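Local coordinates for protein putative O-GlcNAcase nagJ (Clostridium perfringens, PDB 6PV5) that probably hydrolyses terminal N-acetylhexosamine residues of glycans as a family 84 glycoside hydrolase, here represented by its N-terminal, catalytic barrel and helical post-catalytic parts, at residues Thr373-Pro379 and Leu401-Tyr405; Ile507-Trp511 and Phe615-Val619; Leu527-Ser532 and Gly568-Ile572. One frame throughout, in Å; residues are numbered along the deposited sequence. Where two conformers were deposited one is given.

Interaction 1 (Thr373-Pro379 and Leu401-Tyr405)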
ATOM      1  N   THR A 373       5.359   3.436 -14.265  1.00 23.41           N
ATOM      2  CA  THR A 373       4.308   4.042 -13.452  1.00 25.03           C
ATOM      3  C   THR A 373       2.921   3.899 -14.083  1.00 25.33           C
ATOM      4  O   THR A 373       1.925   4.299 -13.468  1.00 22.75           O
ATOM      5  CB  THR A 373       4.646   5.513 -13.159  1.00 25.61           C
ATOM      6  OG1 THR A 373       4.770   6.189 -14.416  1.00 25.59           O
ATOM      7  CG2 THR A 373       5.910   5.680 -12.336  1.00 21.56           C
ATOM      8  N   GLY A 374       2.845   3.298 -15.285  1.00 24.38           N
ATOM      9  CA  GLY A 374       1.607   3.285 -16.058  1.00 23.15           C
ATOM     10  C   GLY A 374       1.702   4.282 -17.202  1.00 21.97           C
ATOM     11  O   GLY A 374       2.802   4.718 -17.537  1.00 23.30           O
ATOM     12  N   ASN A 375       0.567   4.676 -17.790  1.00 23.77           N
ATOM     13  CA  ASN A 375       0.640   5.519 -18.988  1.00 23.70           C
ATOM     14  C   ASN A 375       1.256   6.875 -18.659  1.00 24.23           C
ATOM     15  O   ASN A 375       1.916   7.466 -19.498  1.00 27.24           O
ATOM     16  CB  ASN A 375      -0.717   5.756 -19.666  1.00 25.05           C
ATOM     17  CG  ASN A 375      -1.337   4.484 -20.215  1.00 29.13           C
ATOM     18  OD1 ASN A 375      -0.670   3.465 -20.353  1.00 27.12           O
ATOM     19  ND2 ASN A 375      -2.617   4.531 -20.529  1.00 27.60           N
ATOM     20  N   ASP A 376       1.006   7.371 -17.443  1.00 25.19           N
ATOM     21  CA  ASP A 376       1.514   8.666 -17.012  1.00 26.19           C
ATOM     22  C   ASP A 376       2.362   8.512 -15.756  1.00 23.62           C
ATOM     23  O   ASP A 376       2.381   7.451 -15.141  1.00 23.37           O
ATOM     24  CB  ASP A 376       0.335   9.591 -16.716  1.00 27.07           C
ATOM     25  CG  ASP A 376      -0.572   9.662 -17.935  1.00 31.96           C
ATOM     26  OD1 ASP A 376      -0.145  10.251 -18.980  1.00 30.55           O
ATOM     27  OD2 ASP A 376      -1.652   9.057 -17.868  1.00 34.30           O
ATOM     28  N   VAL A 377       3.018   9.609 -15.362  1.00 23.44           N
ATOM     29  CA  VAL A 377       3.654   9.687 -14.060  1.00 23.71           C
ATOM     30  C   VAL A 377       2.654   9.405 -12.940  1.00 27.03           C
ATOM     31  O   VAL A 377       2.926   8.598 -12.047  1.00 29.53           O
ATOM     32  CB  VAL A 377       4.371  11.035 -13.903  1.00 24.85           C
ATOM     33  CG1 VAL A 377       5.116  11.118 -12.569  1.00 23.88           C
ATOM     34  CG2 VAL A 377       5.319  11.248 -15.071  1.00 22.06           C
ATOM     35  N   ILE A 378       1.491  10.068 -12.991  1.00 26.69           N
ATOM     36  CA  ILE A 378       0.395   9.763 -12.079  1.00 28.21           C
ATOM     37  C   ILE A 378      -0.850   9.455 -12.924  1.00 29.21           C
ATOM     38  O   ILE A 378      -1.561  10.366 -13.323  1.00 25.90           O
ATOM     39  CB  ILE A 378       0.141  10.926 -11.081  1.00 30.81           C
ATOM     40  CG1 ILE A 378       1.431  11.476 -10.451  1.00 29.53           C
ATOM     41  CG2 ILE A 378      -0.859  10.523  -9.994  1.00 29.14           C
ATOM     42  CD1 ILE A 378       1.395  12.968 -10.236  1.00 34.95           C
ATOM     43  N   PRO A 379      -1.163   8.176 -13.247  1.00 29.18           N
ATOM     44  CA  PRO A 379      -2.268   7.862 -14.168  1.00 28.03           C
ATOM     45  C   PRO A 379      -3.633   8.169 -13.549  1.00 27.44           C
ATOM     46  O   PRO A 379      -4.008   7.577 -12.531  1.00 25.44           O
ATOM     47  CB  PRO A 379      -2.111   6.355 -14.428  1.00 28.05           C
ATOM     48  CG  PRO A 379      -0.660   6.080 -14.038  1.00 28.20           C
ATOM     49  CD  PRO A 379      -0.433   6.972 -12.824  1.00 26.81           C
ATOM     50  N   LEU A 401       4.722  -2.563 -11.348  1.00 24.81           N
ATOM     51  CA  LEU A 401       4.019  -1.289 -11.357  1.00 24.36           C
ATOM     52  C   LEU A 401       4.400  -0.456 -10.125  1.00 23.62           C
ATOM     53  O   LEU A 401       4.151  -0.866  -8.997  1.00 26.59           O
ATOM     54  CB  LEU A 401       2.512  -1.546 -11.435  1.00 22.29           C
ATOM     55  CG  LEU A 401       1.626  -0.293 -11.338  1.00 25.10           C
ATOM     56  CD1 LEU A 401       1.880   0.706 -12.481  1.00 21.80           C
ATOM     57  CD2 LEU A 401       0.151  -0.679 -11.273  1.00 23.05           C
ATOM     58  N   TRP A 402       5.050   0.686 -10.357  1.00 20.61           N
ATOM     59  CA  TRP A 402       5.297   1.669  -9.327  1.00 23.21           C
ATOM     60  C   TRP A 402       4.058   2.569  -9.260  1.00 26.27           C
ATOM     61  O   TRP A 402       3.778   3.340 -10.176  1.00 23.79           O
ATOM     62  CB  TRP A 402       6.562   2.438  -9.691  1.00 24.71           C
ATOM     63  CG  TRP A 402       6.875   3.610  -8.812  1.00 29.96           C
ATOM     64  CD1 TRP A 402       6.052   4.659  -8.508  1.00 32.74           C
ATOM     65  CD2 TRP A 402       8.132   3.891  -8.170  1.00 31.35           C
ATOM     66  NE1 TRP A 402       6.703   5.562  -7.712  1.00 31.21           N
ATOM     67  CE2 TRP A 402       7.981   5.124  -7.490  1.00 32.54           C
ATOM     68  CE3 TRP A 402       9.362   3.221  -8.100  1.00 31.23           C
ATOM     69  CZ2 TRP A 402       9.013   5.703  -6.747  1.00 30.42           C
ATOM     70  CZ3 TRP A 402      10.387   3.809  -7.385  1.00 34.06           C
ATOM     71  CH2 TRP A 402      10.214   5.030  -6.725  1.00 31.79           C
ATOM     72  N   TRP A 403       3.263   2.386  -8.210  1.00 25.00           N
ATOM     73  CA  TRP A 403       1.960   3.031  -8.174  1.00 26.00           C
ATOM     74  C   TRP A 403       2.006   4.290  -7.314  1.00 23.70           C
ATOM     75  O   TRP A 403       2.200   4.204  -6.099  1.00 23.90           O
ATOM     76  CB  TRP A 403       0.896   2.047  -7.703  1.00 21.26           C
ATOM     77  CG  TRP A 403      -0.465   2.646  -7.815  1.00 25.82           C
ATOM     78  CD1 TRP A 403      -1.366   2.825  -6.806  1.00 26.04           C
ATOM     79  CD2 TRP A 403      -1.054   3.208  -8.999  1.00 25.18           C
ATOM     80  NE1 TRP A 403      -2.491   3.426  -7.294  1.00 27.81           N
ATOM     81  CE2 TRP A 403      -2.320   3.699  -8.627  1.00 26.18           C
ATOM     82  CE3 TRP A 403      -0.625   3.360 -10.325  1.00 25.91           C
ATOM     83  CZ2 TRP A 403      -3.171   4.329  -9.534  1.00 26.66           C
ATOM     84  CZ3 TRP A 403      -1.474   3.964 -11.228  1.00 26.67           C
ATOM     85  CH2 TRP A 403      -2.718   4.456 -10.826  1.00 26.83           C
ATOM     86  N   ASN A 404       1.812   5.438  -7.965  1.00 23.62           N
ATOM     87  CA  ASN A 404       1.972   6.739  -7.326  1.00 24.54           C
ATOM     88  C   ASN A 404       0.686   7.163  -6.601  1.00 25.24           C
ATOM     89  O   ASN A 404       0.056   8.171  -6.931  1.00 26.70           O
ATOM     90  CB  ASN A 404       2.431   7.798  -8.333  1.00 23.15           C
ATOM     91  CG  ASN A 404       3.939   7.813  -8.482  1.00 24.89           C
ATOM     92  OD1 ASN A 404       4.656   7.675  -7.495  1.00 25.20           O
ATOM     93  ND2 ASN A 404       4.426   7.941  -9.704  1.00 24.32           N
ATOM     94  N   TYR A 405       0.325   6.398  -5.579  1.00 24.90           N
ATOM     95  CA  TYR A 405      -0.761   6.722  -4.665  1.00 24.09           C
ATOM     96  C   TYR A 405      -0.586   5.794  -3.467  1.00 25.45           C
ATOM     97  O   TYR A 405      -0.291   4.608  -3.665  1.00 26.93           O
ATOM     98  CB  TYR A 405      -2.090   6.453  -5.380  1.00 21.44           C
ATOM     99  CG  TYR A 405      -3.319   6.817  -4.600  1.00 22.39           C
ATOM    100  CD1 TYR A 405      -3.934   8.050  -4.789  1.00 23.40           C
ATOM    101  CD2 TYR A 405      -3.838   5.964  -3.645  1.00 20.34           C
ATOM    102  CE1 TYR A 405      -5.067   8.406  -4.073  1.00 25.05           C
ATOM    103  CE2 TYR A 405      -4.974   6.303  -2.929  1.00 23.32           C
ATOM    104  CZ  TYR A 405      -5.591   7.528  -3.141  1.00 24.51           C
ATOM    105  OH  TYR A 405      -6.699   7.879  -2.418  1.00 26.66           O
TER
HETATM  106  O   HOH W   1       2.076   5.331 -10.720  1.00 19.97           O

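Interaction 2 (Ile507-Trp511 and Phe615-Val619)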
ATOM      1  N   ILE A 507     -25.805  16.783  -5.692  1.00 31.12           N
ATOM      2  CA  ILE A 507     -25.626  18.189  -6.035  1.00 25.85           C
ATOM      3  C   ILE A 507     -25.935  18.411  -7.517  1.00 26.70           C
ATOM      4  O   ILE A 507     -26.704  19.304  -7.859  1.00 27.85           O
ATOM      5  CB  ILE A 507     -24.236  18.688  -5.590  1.00 24.64           C
ATOM      6  CG1 ILE A 507     -24.191  18.805  -4.067  1.00 25.14           C
ATOM      7  CG2 ILE A 507     -23.854  20.005  -6.267  1.00 24.27           C
ATOM      8  CD1 ILE A 507     -22.807  18.702  -3.462  1.00 24.62           C
ATOM      9  N   ASP A 508     -25.346  17.601  -8.400  1.00 26.45           N
ATOM     10  CA  ASP A 508     -25.493  17.797  -9.836  1.00 30.64           C
ATOM     11  C   ASP A 508     -26.976  17.745 -10.213  1.00 33.53           C
ATOM     12  O   ASP A 508     -27.447  18.490 -11.084  1.00 32.70           O
ATOM     13  CB  ASP A 508     -24.664  16.761 -10.601  1.00 36.30           C
ATOM     14  CG  ASP A 508     -23.151  16.965 -10.473  1.00 38.99           C
ATOM     15  OD1 ASP A 508     -22.731  18.076 -10.063  1.00 34.85           O
ATOM     16  OD2 ASP A 508     -22.390  16.013 -10.798  1.00 37.40           O
ATOM     17  N   SER A 509     -27.691  16.832  -9.548  1.00 32.33           N
ATOM     18  CA  SER A 509     -29.118  16.613  -9.732  1.00 38.25           C
ATOM     19  C   SER A 509     -29.905  17.796  -9.159  1.00 36.44           C
ATOM     20  O   SER A 509     -30.884  18.245  -9.752  1.00 37.43           O
ATOM     21  CB  SER A 509     -29.522  15.263  -9.132  1.00 38.40           C
ATOM     22  OG  SER A 509     -30.861  15.252  -8.665  1.00 45.00           O
ATOM     23  N   LEU A 510     -29.450  18.306  -8.008  1.00 34.65           N
ATOM     24  CA  LEU A 510     -30.084  19.441  -7.365  1.00 35.21           C
ATOM     25  C   LEU A 510     -30.072  20.636  -8.318  1.00 38.48           C
ATOM     26  O   LEU A 510     -31.107  21.287  -8.493  1.00 37.28           O
ATOM     27  CB  LEU A 510     -29.361  19.749  -6.053  1.00 38.19           C
ATOM     28  CG  LEU A 510     -29.856  20.953  -5.251  1.00 39.75           C
ATOM     29  CD1 LEU A 510     -29.635  20.705  -3.774  1.00 42.10           C
ATOM     30  CD2 LEU A 510     -29.150  22.236  -5.662  1.00 40.07           C
ATOM     31  N   TRP A 511     -28.920  20.904  -8.945  1.00 34.76           N
ATOM     32  CA  TRP A 511     -28.786  22.119  -9.735  1.00 36.37           C
ATOM     33  C   TRP A 511     -29.700  22.108 -10.953  1.00 40.01           C
ATOM     34  O   TRP A 511     -30.148  23.172 -11.376  1.00 36.32           O
ATOM     35  CB  TRP A 511     -27.339  22.442 -10.118  1.00 33.51           C
ATOM     36  CG  TRP A 511     -26.524  22.967  -8.975  1.00 34.96           C
ATOM     37  CD1 TRP A 511     -25.312  22.495  -8.546  1.00 32.15           C
ATOM     38  CD2 TRP A 511     -26.857  24.067  -8.107  1.00 36.21           C
ATOM     39  NE1 TRP A 511     -24.865  23.231  -7.481  1.00 34.15           N
ATOM     40  CE2 TRP A 511     -25.794  24.196  -7.181  1.00 37.17           C
ATOM     41  CE3 TRP A 511     -27.942  24.957  -8.017  1.00 38.70           C
ATOM     42  CZ2 TRP A 511     -25.795  25.175  -6.184  1.00 39.31           C
ATOM     43  CZ3 TRP A 511     -27.951  25.913  -7.022  1.00 39.22           C
ATOM     44  CH2 TRP A 511     -26.884  26.021  -6.120  1.00 40.11           C
ATOM     45  N   PHE A 615     -19.883  23.631  -4.329  1.00 25.22           N
ATOM     46  CA  PHE A 615     -21.287  23.756  -3.984  1.00 26.50           C
ATOM     47  C   PHE A 615     -21.504  25.024  -3.143  1.00 27.43           C
ATOM     48  O   PHE A 615     -22.307  25.880  -3.491  1.00 27.81           O
ATOM     49  CB  PHE A 615     -21.813  22.532  -3.230  1.00 25.36           C
ATOM     50  CG  PHE A 615     -23.224  22.724  -2.712  1.00 25.83           C
ATOM     51  CD1 PHE A 615     -24.297  22.808  -3.594  1.00 25.02           C
ATOM     52  CD2 PHE A 615     -23.477  22.868  -1.352  1.00 24.41           C
ATOM     53  CE1 PHE A 615     -25.596  22.985  -3.126  1.00 24.09           C
ATOM     54  CE2 PHE A 615     -24.778  23.052  -0.886  1.00 26.01           C
ATOM     55  CZ  PHE A 615     -25.827  23.129  -1.778  1.00 24.12           C
ATOM     56  N   ILE A 616     -20.777  25.150  -2.041  1.00 26.72           N
ATOM     57  CA  ILE A 616     -20.913  26.317  -1.191  1.00 30.28           C
ATOM     58  C   ILE A 616     -20.598  27.595  -1.968  1.00 35.48           C
ATOM     59  O   ILE A 616     -21.304  28.583  -1.813  1.00 35.30           O
ATOM     60  CB  ILE A 616     -20.048  26.156   0.063  1.00 34.60           C
ATOM     61  CG1 ILE A 616     -20.555  24.966   0.878  1.00 31.08           C
ATOM     62  CG2 ILE A 616     -20.053  27.449   0.879  1.00 39.11           C
ATOM     63  CD1 ILE A 616     -19.453  24.295   1.684  1.00 35.86           C
ATOM     64  N   ARG A 617     -19.580  27.572  -2.838  1.00 32.53           N
ATOM     65  CA  ARG A 617     -19.243  28.771  -3.585  1.00 33.54           C
ATOM     66  C   ARG A 617     -20.309  29.094  -4.629  1.00 33.13           C
ATOM     67  O   ARG A 617     -20.501  30.261  -4.933  1.00 31.72           O
ATOM     68  CB  ARG A 617     -17.859  28.691  -4.246  1.00 34.40           C
ATOM     69  CG  ARG A 617     -16.710  28.757  -3.250  1.00 37.08           C
ATOM     70  CD  ARG A 617     -15.338  28.592  -3.886  1.00 39.14           C
ATOM     71  NE  ARG A 617     -14.474  27.967  -2.894  1.00 38.41           N
ATOM     72  CZ  ARG A 617     -13.845  28.621  -1.920  1.00 38.83           C
ATOM     73  NH1 ARG A 617     -13.940  29.938  -1.843  1.00 36.27           N
ATOM     74  NH2 ARG A 617     -13.089  27.962  -1.057  1.00 36.89           N
ATOM     75  N   LYS A 618     -20.964  28.082  -5.207  1.00 32.31           N
ATOM     76  CA  LYS A 618     -21.994  28.343  -6.201  1.00 32.23           C
ATOM     77  C   LYS A 618     -23.207  29.003  -5.546  1.00 32.08           C
ATOM     78  O   LYS A 618     -23.826  29.873  -6.134  1.00 31.23           O
ATOM     79  CB  LYS A 618     -22.462  27.062  -6.895  1.00 33.81           C
ATOM     80  CG  LYS A 618     -23.296  27.271  -8.154  1.00 35.95           C
ATOM     81  CD  LYS A 618     -23.462  26.022  -8.996  1.00 36.55           C
ATOM     82  CE  LYS A 618     -24.679  26.114  -9.894  1.00 45.51           C
ATOM     83  NZ  LYS A 618     -24.796  24.965 -10.829  1.00 49.66           N
ATOM     84  N   VAL A 619     -23.547  28.575  -4.331  1.00 32.34           N
ATOM     85  CA  VAL A 619     -24.678  29.128  -3.601  1.00 36.69           C
ATOM     86  C   VAL A 619     -24.473  30.632  -3.378  1.00 40.46           C
ATOM     87  O   VAL A 619     -25.410  31.403  -3.511  1.00 39.52           O
ATOM     88  CB  VAL A 619     -24.914  28.361  -2.287  1.00 33.51           C
ATOM     89  CG1 VAL A 619     -25.836  29.110  -1.335  1.00 36.20           C
ATOM     90  CG2 VAL A 619     -25.412  26.945  -2.551  1.00 31.66           C
TER

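Interaction 3 (Leu527-Ser532 and Gly568-Ile572)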
ATOM      1  N   LEU A 527     -28.480  16.340   1.644  1.00 31.87           N
ATOM      2  CA  LEU A 527     -27.297  17.151   1.865  1.00 34.11           C
ATOM      3  C   LEU A 527     -27.183  17.543   3.334  1.00 33.66           C
ATOM      4  O   LEU A 527     -26.094  17.474   3.899  1.00 35.43           O
ATOM      5  CB  LEU A 527     -27.330  18.370   0.941  1.00 32.34           C
ATOM      6  CG  LEU A 527     -27.093  18.069  -0.533  1.00 34.12           C
ATOM      7  CD1 LEU A 527     -27.074  19.364  -1.346  1.00 31.23           C
ATOM      8  CD2 LEU A 527     -25.800  17.268  -0.716  1.00 31.96           C
ATOM      9  N   GLN A 528     -28.310  17.895   3.968  1.00 33.79           N
ATOM     10  CA  GLN A 528     -28.292  18.337   5.359  1.00 32.26           C
ATOM     11  C   GLN A 528     -27.794  17.240   6.299  1.00 31.81           C
ATOM     12  O   GLN A 528     -27.097  17.533   7.276  1.00 29.22           O
ATOM     13  CB  GLN A 528     -29.673  18.802   5.819  1.00 37.75           C
ATOM     14  CG  GLN A 528     -29.657  19.399   7.214  1.00 43.77           C
ATOM     15  CD  GLN A 528     -30.996  20.017   7.519  1.00 60.78           C
ATOM     16  OE1 GLN A 528     -31.177  21.229   7.409  1.00 70.38           O
ATOM     17  NE2 GLN A 528     -31.957  19.175   7.867  1.00 57.43           N
ATOM     18  N   ASN A 529     -28.199  15.993   6.032  0.58 30.59           N
ATOM     19  CA  ASN A 529     -27.719  14.853   6.801  0.58 32.15           C
ATOM     20  C   ASN A 529     -26.199  14.737   6.662  0.58 31.55           C
ATOM     21  O   ASN A 529     -25.492  14.563   7.653  0.58 33.78           O
ATOM     22  CB  ASN A 529     -28.372  13.538   6.358  0.58 31.26           C
ATOM     23  CG  ASN A 529     -29.815  13.383   6.788  0.58 35.27           C
ATOM     24  OD1 ASN A 529     -30.197  13.795   7.885  0.58 34.44           O
ATOM     25  ND2 ASN A 529     -30.620  12.763   5.936  0.58 34.16           N
ATOM     26  N   GLU A 530     -25.697  14.805   5.425  1.00 31.29           N
ATOM     27  CA  GLU A 530     -24.254  14.715   5.209  1.00 32.91           C
ATOM     28  C   GLU A 530     -23.512  15.800   5.999  1.00 29.59           C
ATOM     29  O   GLU A 530     -22.588  15.496   6.746  1.00 31.26           O
ATOM     30  CB  GLU A 530     -23.914  14.776   3.726  1.00 32.05           C
ATOM     31  CG  GLU A 530     -22.421  14.574   3.436  1.00 36.10           C
ATOM     32  CD  GLU A 530     -21.746  13.329   4.006  1.00 38.07           C
ATOM     33  OE1 GLU A 530     -22.453  12.347   4.346  1.00 36.18           O
ATOM     34  OE2 GLU A 530     -20.496  13.333   4.097  1.00 37.36           O
ATOM     35  N   PHE A 531     -23.972  17.056   5.879  1.00 31.55           N
ATOM     36  CA  PHE A 531     -23.304  18.212   6.457  1.00 31.77           C
ATOM     37  C   PHE A 531     -23.339  18.135   7.981  1.00 30.41           C
ATOM     38  O   PHE A 531     -22.392  18.576   8.640  1.00 26.67           O
ATOM     39  CB  PHE A 531     -23.875  19.536   5.931  1.00 29.50           C
ATOM     40  CG  PHE A 531     -23.711  19.799   4.451  1.00 33.99           C
ATOM     41  CD1 PHE A 531     -22.555  19.427   3.771  1.00 32.01           C
ATOM     42  CD2 PHE A 531     -24.709  20.449   3.732  1.00 32.98           C
ATOM     43  CE1 PHE A 531     -22.412  19.693   2.413  1.00 31.84           C
ATOM     44  CE2 PHE A 531     -24.565  20.719   2.376  1.00 30.94           C
ATOM     45  CZ  PHE A 531     -23.413  20.339   1.717  1.00 32.62           C
ATOM     46  N   SER A 532     -24.413  17.559   8.542  1.00 30.23           N
ATOM     47  CA  SER A 532     -24.486  17.423   9.990  1.00 33.04           C
ATOM     48  C   SER A 532     -23.461  16.397  10.475  1.00 32.54           C
ATOM     49  O   SER A 532     -22.911  16.544  11.558  1.00 30.76           O
ATOM     50  CB  SER A 532     -25.872  17.063  10.475  1.00 37.11           C
ATOM     51  OG  SER A 532     -26.816  17.986   9.955  1.00 44.31           O
ATOM     52  N   GLY A 568     -21.944  24.162   4.665  1.00 29.60           N
ATOM     53  CA  GLY A 568     -22.927  23.430   3.881  1.00 29.14           C
ATOM     54  C   GLY A 568     -24.335  23.610   4.459  1.00 28.29           C
ATOM     55  O   GLY A 568     -25.279  23.850   3.720  1.00 29.11           O
ATOM     56  N   LEU A 569     -24.461  23.502   5.785  1.00 28.83           N
ATOM     57  CA  LEU A 569     -25.729  23.756   6.468  1.00 32.53           C
ATOM     58  C   LEU A 569     -26.245  25.166   6.160  1.00 35.00           C
ATOM     59  O   LEU A 569     -27.439  25.330   5.906  1.00 32.13           O
ATOM     60  CB  LEU A 569     -25.574  23.531   7.975  1.00 28.75           C
ATOM     61  CG  LEU A 569     -25.357  22.075   8.375  1.00 31.03           C
ATOM     62  CD1 LEU A 569     -25.071  21.937   9.872  1.00 27.71           C
ATOM     63  CD2 LEU A 569     -26.543  21.211   7.925  1.00 29.42           C
ATOM     64  N   LYS A 570     -25.342  26.165   6.143  1.00 33.27           N
ATOM     65  CA  LYS A 570     -25.723  27.540   5.845  1.00 33.42           C
ATOM     66  C   LYS A 570     -26.161  27.683   4.386  1.00 34.58           C
ATOM     67  O   LYS A 570     -27.119  28.399   4.102  1.00 31.09           O
ATOM     68  CB  LYS A 570     -24.599  28.533   6.164  1.00 35.20           C
ATOM     69  CG  LYS A 570     -24.957  30.009   6.008  1.00 35.99           C
ATOM     70  CD  LYS A 570     -26.099  30.471   6.900  1.00 35.99           C
ATOM     71  CE  LYS A 570     -25.863  30.174   8.365  1.00 38.59           C
ATOM     72  NZ  LYS A 570     -27.070  30.498   9.161  1.00 49.71           N
ATOM     73  N   SER A 571     -25.473  26.989   3.466  1.00 33.43           N
ATOM     74  CA  SER A 571     -25.824  27.056   2.057  1.00 32.48           C
ATOM     75  C   SER A 571     -27.242  26.529   1.829  1.00 31.66           C
ATOM     76  O   SER A 571     -27.972  27.081   1.000  1.00 29.64           O
ATOM     77  CB  SER A 571     -24.819  26.344   1.184  1.00 34.65           C
ATOM     78  OG  SER A 571     -23.535  26.922   1.355  1.00 37.07           O
ATOM     79  N   ILE A 572     -27.625  25.466   2.544  0.64 31.30           N
ATOM     80  CA  ILE A 572     -28.974  24.939   2.417  0.64 33.34           C
ATOM     81  C   ILE A 572     -29.955  26.023   2.867  0.64 35.48           C
ATOM     82  O   ILE A 572     -30.936  26.302   2.175  0.64 33.81           O
ATOM     83  CB  ILE A 572     -29.151  23.613   3.190  0.64 34.70           C
ATOM     84  CG1 ILE A 572     -28.482  22.446   2.463  0.64 35.11           C
ATOM     85  CG2 ILE A 572     -30.623  23.323   3.458  0.64 33.87           C
ATOM     86  CD1 ILE A 572     -28.389  21.199   3.304  0.64 33.50           C
TER
HETATM   87  O   HOH W   2     -29.302  23.727   7.042  1.00 36.72           O

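Interaction 1 (Thr373-Pro379 and Leu401-Tyr405)
N404 reaches across to the loop 373-379 and ties it down: its ND2 donates to the backbone O of V377 over 2.9 Å in a nearly straight bond (166°), with the acceptor in the plane of the amide and the N-H arriving tilted from the carbonyl plane of V377. The other end of the amide is held too. N404 OD1 accepts from W402 NE1, 2.9 Å away in the plane of the indole, and also from ND2 of N437, which leaves the amide little liberty to flip. Asparagine suits this place because one short side chain supplies a donor on one side and an acceptor on the other.

T373 packs beside it. With OG1 set between the backbone N and the carbonyl carbon (chi1 59°), the hydroxyl turns back into its own loop, and T373 OG1 bonds to D376 O at 2.8 Å. This leaves T373 CG2 to lie 3.8 Å from N404 ND2 and near the indole of W402. The CA of T373 makes a C-H...O contact with W402 O, and one water donates to both T373 O and W402 O and accepts from N404 N, bridging the two backbones.

W403 brings its six-membered ring back to the loop, where W403 CZ3 lies 3.6 Å from P379 CD in an oblique approach. L401 brings CD1 to 3.7 Å from T373 C. G374 has positive phi; at its backbone angles a CB would be jammed against the carbonyl O of T373, and it would also run into P379 CG.

Strands 369-372 and 399-403 are neighbours in the eight-stranded parallel barrel, so this is the C-terminal rim of a TIM barrel, where such enzymes carry their active site; V377 lies about 7 Å, side chain to side chain, from D305, the predicted proton donor.

Interaction 2 (Ile507-Trp511 and Phe615-Val619)
I507-W511 and F615-V619 are both helical and run nearly parallel, their N-to-C directions only 19° apart. The axes of the two short segments come no closer than 12.3 Å, and even the closest CA pair, I507 and F615, is separated by 7.4 Å. Such a spacing has to be bridged by large side chains, and W511, F615 and K618 do so.

W511 is gripped on both faces of its indole. Over one face lies L510 CD2 from its own helix, towards the rim; over the opposite face runs K618. With CG anti to the backbone N (chi1 -167°) and the chain extended beyond it, the lysine reaches back along the indole, K618 CD passing 3.5 Å from W511 CE2. Its CE sits above the five-membered ring in a CH-pi contact, and K618 NZ stands 3.4 Å from the centroid of the W511 five-membered ring, nearly over its centre, as a cation-pi partner. Lysine fits an exposed margin like this: its methylenes cover the indole while its charge, probably stabilised by the pi cloud, stays at the surface.

F615 fills the deeper side. F615 CE1 is 3.8 Å from W511 CZ2, the two rings inclined at 43° in neither a stack nor an edge-to-face pair. I507 places CG2 3.9 Å from F615 CD1, a beta-branched apolar residue against the phenyl ring, and L510 CD2 comes to the ring's edge. V619 CG2 meets the edge of the indole at W511 CH2, 4.0 Å away.

Around this contact, L510 and I507 also lean on L527 of helix 521-544, W511 makes an edge-to-face pair with W514, and I616 and V619 rest on helix 548-579. Helix 612-619, the last of the chain, is thereby laid alongside helix 501-515 within the helical post-catalytic region.

Interaction 3 (Leu527-Ser532 and Gly568-Ile572)
F531 presses its ring onto the backbone of G568, where the two antiparallel helices (155° between segment directions, segment axes 9.3 Å apart) come together. The side chain can be followed outward. F531 CB lies 3.7 Å from L569 CD2. A chi1 of -64° sets CG beside the backbone N and turns the ring onto the glycine, bringing F531 CG to 3.8 Å from G568 CA. F531 CD1 and CE1 each lie 4.0 Å from G568 CA. CD2 meets G568 C, CE2 passes beside G568 O, and F531 CZ at the far end is again 3.8 Å from G568 CA. That CA stands over the middle of the face in a CH-pi contact, 3.5 Å from the centroid of the F531 ring. Glycine suits the spot because any CB would run into F531 CG.

In one of its two deposited conformers, I572 brings CD1 to the ring's edge and to L527 CB. The CD2 of L569 packs against the aliphatic CG of Q528. At the solvent-facing margin Q528 OE1 takes a hydrogen from a water that also donates to L569 O. S532 OG and S532 N both donate to Q528 O, from opposite faces of its carbonyl plane.

Antiparallel helix packing, with an aromatic ring laid on a glycine, joins helices 521-544 and 548-579 of the helical post-catalytic region.

How the interactions relate
From the N terminus, the chain first meets interaction 1, which closes a short loop through helix 385-395 and joins the ends of two successive barrel strands in the catalytic domain. It is complete before the others begin. Interaction 2 then opens at 507-511 and closes only at 615-619, bringing helix 612-619 back to helix 501-515. Interaction 3 opens and closes within that span, pairing helices 521-544 and 548-579. Interactions 2 and 3 have centres 12 Å apart and share one core: I616 packs on G568 and S571. Interaction 1 stays separate, its nearest atoms about 19 Å from interaction 2 and about 16 Å from interaction 3.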